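PDB 6NQC: cyanophycinase-like exopeptidase from actinobacterium SCGC AAA027-L06, which probably hydrolyses peptide bonds as a serine exopeptidase of family S51, the family to which cyanophycinases belong. Local coordinates for residues A39-E42 against K43-I46; R168-R171 against H172-T175. One frame throughout, in Å; residues are numbered along the deposited sequence.

In the fold
Read from the N terminus, the chain leaves strand 26-29 of the main mixed sheet and enters helix 39-51, whose opening turns hold contact 1. This helix belongs to the crossover leading to the parallel strand 57-61. Much later, after strand 163-164, the chain runs into the loop of contact 2, where S170 to Q173 form a beta turn before strand 175-176 returns antiparallel to 163-164. The contacts are in series, neither nesting nor crossing, and lie on opposite sides of the chain's centre; the centres of contact 1 and contact 2 are about 34 Å apart. Contact 1 is set against the main sheet and helix 70-87; contact 2 is a surface feature between two short paired strands.

Contact 1 (A39-E42 against K43-I46)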
loop_
_atom_site.group_PDB
_atom_site.type_symbol
_atom_site.label_atom_id
_atom_site.label_comp_id
_atom_site.label_asym_id
_atom_site.label_seq_id
_atom_site.Cartn_x
_atom_site.Cartn_y
_atom_site.Cartn_z
ATOM N N ALA A 39 14.518 -0.013 -3.301
ATOM C CA ALA A 39 14.579 -0.680 -4.591
ATOM C C ALA A 39 14.644 -2.187 -4.442
ATOM O O ALA A 39 13.963 -2.903 -5.182
ATOM C CB ALA A 39 15.774 -0.152 -5.398
ATOM N N GLU A 40 15.457 -2.707 -3.513
ATOM C CA GLU A 40 15.514 -4.149 -3.386
ATOM C C GLU A 40 14.233 -4.699 -2.766
ATOM O O GLU A 40 13.812 -5.816 -3.109
ATOM C CB GLU A 40 16.719 -4.592 -2.563
ATOM C CG GLU A 40 16.848 -6.145 -2.460
ATOM C CD GLU A 40 16.606 -6.891 -3.798
ATOM O OE1 GLU A 40 15.662 -7.732 -3.862
ATOM O OE2 GLU A 40 17.360 -6.644 -4.768
ATOM N N PHE A 41 13.596 -3.949 -1.875
ATOM C CA PHE A 41 12.281 -4.366 -1.388
ATOM C C PHE A 41 11.281 -4.484 -2.533
ATOM O O PHE A 41 10.568 -5.504 -2.646
ATOM C CB PHE A 41 11.765 -3.382 -0.342
ATOM C CG PHE A 41 10.366 -3.684 0.117
ATOM C CD1 PHE A 41 10.078 -4.902 0.732
ATOM C CD2 PHE A 41 9.352 -2.778 -0.080
ATOM C CE1 PHE A 41 8.784 -5.198 1.132
ATOM C CE2 PHE A 41 8.073 -3.039 0.339
ATOM C CZ PHE A 41 7.785 -4.262 0.935
ATOM N N GLU A 42 11.186 -3.437 -3.381
ATOM C CA GLU A 42 10.197 -3.457 -4.459
ATOM C C GLU A 42 10.515 -4.593 -5.446
ATOM O O GLU A 42 9.604 -5.293 -5.927
ATOM C CB GLU A 42 10.138 -2.099 -5.172
ATOM C CG GLU A 42 9.425 -1.020 -4.290
ATOM C CD GLU A 42 9.542 0.421 -4.750
ATOM O OE1 GLU A 42 9.970 0.682 -5.911
ATOM O OE2 GLU A 42 9.156 1.300 -3.949
ATOM N N LYS A 43 11.805 -4.796 -5.750
ATOM C CA LYS A 43 12.199 -5.915 -6.611
ATOM C C LYS A 43 11.748 -7.248 -6.043
ATOM O O LYS A 43 11.245 -8.109 -6.782
ATOM C CB LYS A 43 13.702 -5.924 -6.829
ATOM C CG LYS A 43 14.120 -6.903 -7.913
ATOM C CD LYS A 43 15.643 -6.892 -8.160
ATOM C CE LYS A 43 16.074 -8.238 -8.780
ATOM N NZ LYS A 43 17.234 -8.126 -9.702
ATOM N N SER A 44 11.977 -7.476 -4.744
ATOM C CA SER A 44 11.569 -8.739 -4.133
ATOM C C SER A 44 10.065 -8.977 -4.267
ATOM O O SER A 44 9.623 -10.121 -4.410
ATOM C CB SER A 44 11.985 -8.763 -2.654
ATOM O OG SER A 44 11.242 -7.836 -1.849
ATOM N N LEU A 45 9.255 -7.913 -4.169
ATOM C CA LEU A 45 7.816 -8.051 -4.354
ATOM C C LEU A 45 7.486 -8.461 -5.781
ATOM O O LEU A 45 6.545 -9.240 -6.009
ATOM C CB LEU A 45 7.117 -6.730 -4.033
ATOM C CG LEU A 45 7.112 -6.260 -2.585
ATOM C CD1 LEU A 45 6.466 -4.858 -2.452
ATOM C CD2 LEU A 45 6.357 -7.264 -1.739
ATOM N N ILE A 46 8.230 -7.923 -6.761
ATOM C CA ILE A 46 8.001 -8.314 -8.145
ATOM C C ILE A 46 8.386 -9.768 -8.341
ATOM O O ILE A 46 7.657 -10.546 -8.984
ATOM C CB ILE A 46 8.785 -7.414 -9.107
ATOM C CG1 ILE A 46 8.251 -6.005 -9.015
ATOM C CG2 ILE A 46 8.710 -7.965 -10.534
ATOM C CD1 ILE A 46 9.218 -4.967 -9.537
#
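The carbonyl oxygen of F41 is gripped twice from the next turn, by the backbone N of L45 and by the hydroxyl of S44. The serine bond is the shorter, S44 OG to F41 O at 2.6 Å. It comes in well bent, with a C=O...OG angle of 124°. Chi1 of S44 (69°) places OG between its own backbone N and carbonyl carbon, which folds the hydroxyl back onto the preceding turn. R226 NH1 also bonds to S44 OG, tying the helix to the segment just beyond strand 221-225.

Side chains of the same turn add an apolar layer. L45 CD1 sits over one face of the F41 ring, 4.1 Å from its centroid, a CH-pi contact, and the F41 ring and L45 together lean on V224. E42 turns to another side, where its carboxylate is held by Q83 NE2 and by Y34 N. On the outer surface a carboxylate oxygen of E40 meets the aliphatic chain of K43, E40 OE2 to K43 CD at 3.8 Å; the charged ends stay 5.2 Å apart, E40 OE2 to K43 NZ, probably a mild attraction.

The i-to-i+4 backbone bonds, with a serine bonded back to i-3, are those of an alpha helix, here the helix of a beta-alpha-beta crossover packed on a mixed sheet.

Contact 2 (R168-R171 against H172-T175); sequences RLSR and HQST
S170 and Q173 are the ends of a type I beta turn, and the hydroxyl of S170 adds an ST turn to its start. The turn lies in the loop joining strands 163-164 and 175-176 at the protein surface, and it illustrates how a few side-chain bonds can reinforce a short reversal of the chain.

Hydrogen bonds come first. The backbone bond Q173 N to S170 O, 3.1 Å, closes the turn. H172 N donates a hydrogen bond to S170 OG, 3.1 Å away, which is the ST bond. The same hydroxyl donates to the side-chain amide of Q173, S170 OG to Q173 OE1 at 2.6 Å, lying in the carbonyl plane and on a lone pair. One oxygen thus accepts from the turn and donates to the residue that ends it, which should fix the rotation of both side chains. S170 O has a further partner, a water that donates to it and also bonds S174 OG, bridging the turn to the residue beyond.

An apolar contact comes from L169, whose side chain crosses that of Q173 at about a right angle, with L169 CD1 3.7 Å from Q173 CB.

The third kind of interaction is between R171 and H172, whose side chains run alongside each other in the same direction. Their guanidinium and imidazole planes stand 90° apart, and the guanidinium is engaged by D207, to which R171 NH1 makes a salt bridge. Nearer the backbone, chi1 of R171 (72°) brings its aliphatic stem over one face of the imidazole, a CH-pi contact with R171 CG 3.8 Å from the centroid of the H172 ring.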
loop_
_atom_site.group_PDB
_atom_site.type_symbol
_atom_site.label_atom_id
_atom_site.label_comp_id
_atom_site.label_asym_id
_atom_site.label_seq_id
_atom_site.Cartn_x
_atom_site.Cartn_y
_atom_site.Cartn_z
ATOM N N ARG A 168 -10.192 16.045 10.053
ATOM C CA ARG A 168 -11.042 17.217 9.926
ATOM C C ARG A 168 -12.396 17.012 10.577
ATOM O O ARG A 168 -13.133 17.993 10.739
ATOM C CB ARG A 168 -11.192 17.572 8.437
ATOM C CG ARG A 168 -10.018 18.443 7.887
ATOM C CD ARG A 168 -9.326 17.836 6.634
ATOM N NE ARG A 168 -8.547 16.633 6.959
ATOM C CZ ARG A 168 -8.787 15.405 6.475
ATOM N NH1 ARG A 168 -9.801 15.178 5.623
ATOM N NH2 ARG A 168 -8.013 14.384 6.869
ATOM N N LEU A 169 -12.725 15.774 10.986
ATOM C CA LEU A 169 -14.069 15.471 11.432
ATOM C C LEU A 169 -14.024 14.898 12.839
ATOM O O LEU A 169 -13.969 15.655 13.814
ATOM C CB LEU A 169 -14.732 14.514 10.430
ATOM C CG LEU A 169 -15.094 15.029 9.045
ATOM C CD1 LEU A 169 -15.970 13.984 8.363
ATOM C CD2 LEU A 169 -15.785 16.389 9.133
ATOM N N SER A 170 -14.097 13.583 12.999
ATOM C CA SER A 170 -14.043 12.962 14.324
ATOM C C SER A 170 -13.666 11.492 14.141
ATOM O O SER A 170 -13.659 10.973 13.025
ATOM C CB SER A 170 -15.381 13.102 15.070
ATOM O OG SER A 170 -16.323 12.116 14.667
ATOM N N ARG A 171 -13.363 10.820 15.262
ATOM C CA ARG A 171 -13.082 9.401 15.204
ATOM C C ARG A 171 -14.285 8.572 14.769
ATOM O O ARG A 171 -14.111 7.409 14.413
ATOM C CB ARG A 171 -12.575 8.925 16.550
ATOM C CG ARG A 171 -13.625 8.864 17.663
ATOM C CD ARG A 171 -12.933 8.713 19.004
ATOM N NE ARG A 171 -12.164 7.467 19.120
ATOM C CZ ARG A 171 -12.682 6.343 19.621
ATOM N NH1 ARG A 171 -11.971 5.237 19.713
ATOM N NH2 ARG A 171 -13.937 6.336 20.046
ATOM N N HIS A 172 -15.488 9.126 14.768
ATOM C CA HIS A 172 -16.668 8.385 14.350
ATOM C C HIS A 172 -17.052 8.629 12.899
ATOM O O HIS A 172 -18.086 8.116 12.456
ATOM C CB HIS A 172 -17.843 8.733 15.258
ATOM C CG HIS A 172 -17.587 8.416 16.691
ATOM N ND1 HIS A 172 -17.750 7.146 17.211
ATOM C CD2 HIS A 172 -17.121 9.187 17.700
ATOM C CE1 HIS A 172 -17.418 7.162 18.489
ATOM N NE2 HIS A 172 -17.024 8.385 18.808
ATOM N N GLN A 173 -16.239 9.409 12.160
ATOM C CA GLN A 173 -16.531 9.727 10.773
ATOM C C GLN A 173 -15.356 9.336 9.882
ATOM O O GLN A 173 -14.922 10.151 9.067
ATOM C CB GLN A 173 -16.850 11.243 10.656
ATOM C CG GLN A 173 -18.135 11.635 11.445
ATOM C CD GLN A 173 -18.128 13.108 11.831
ATOM O OE1 GLN A 173 -17.449 13.519 12.777
ATOM N NE2 GLN A 173 -18.849 13.912 11.068
ATOM N N SER A 174 -14.841 8.129 10.053
ATOM C CA SER A 174 -13.756 7.643 9.209
ATOM C C SER A 174 -14.275 7.341 7.814
ATOM O O SER A 174 -15.469 7.075 7.612
ATOM C CB SER A 174 -13.147 6.398 9.837
ATOM O OG SER A 174 -12.633 6.743 11.125
ATOM N N THR A 175 -13.378 7.424 6.840
ATOM C CA THR A 175 -13.660 6.926 5.507
ATOM C C THR A 175 -13.465 5.410 5.450
ATOM O O THR A 175 -12.525 4.864 6.025
ATOM C CB THR A 175 -12.732 7.622 4.502
ATOM O OG1 THR A 175 -12.971 9.032 4.545
ATOM C CG2 THR A 175 -12.961 7.090 3.060
HETATM O O HOH W 1 -11.912 9.408 11.640
#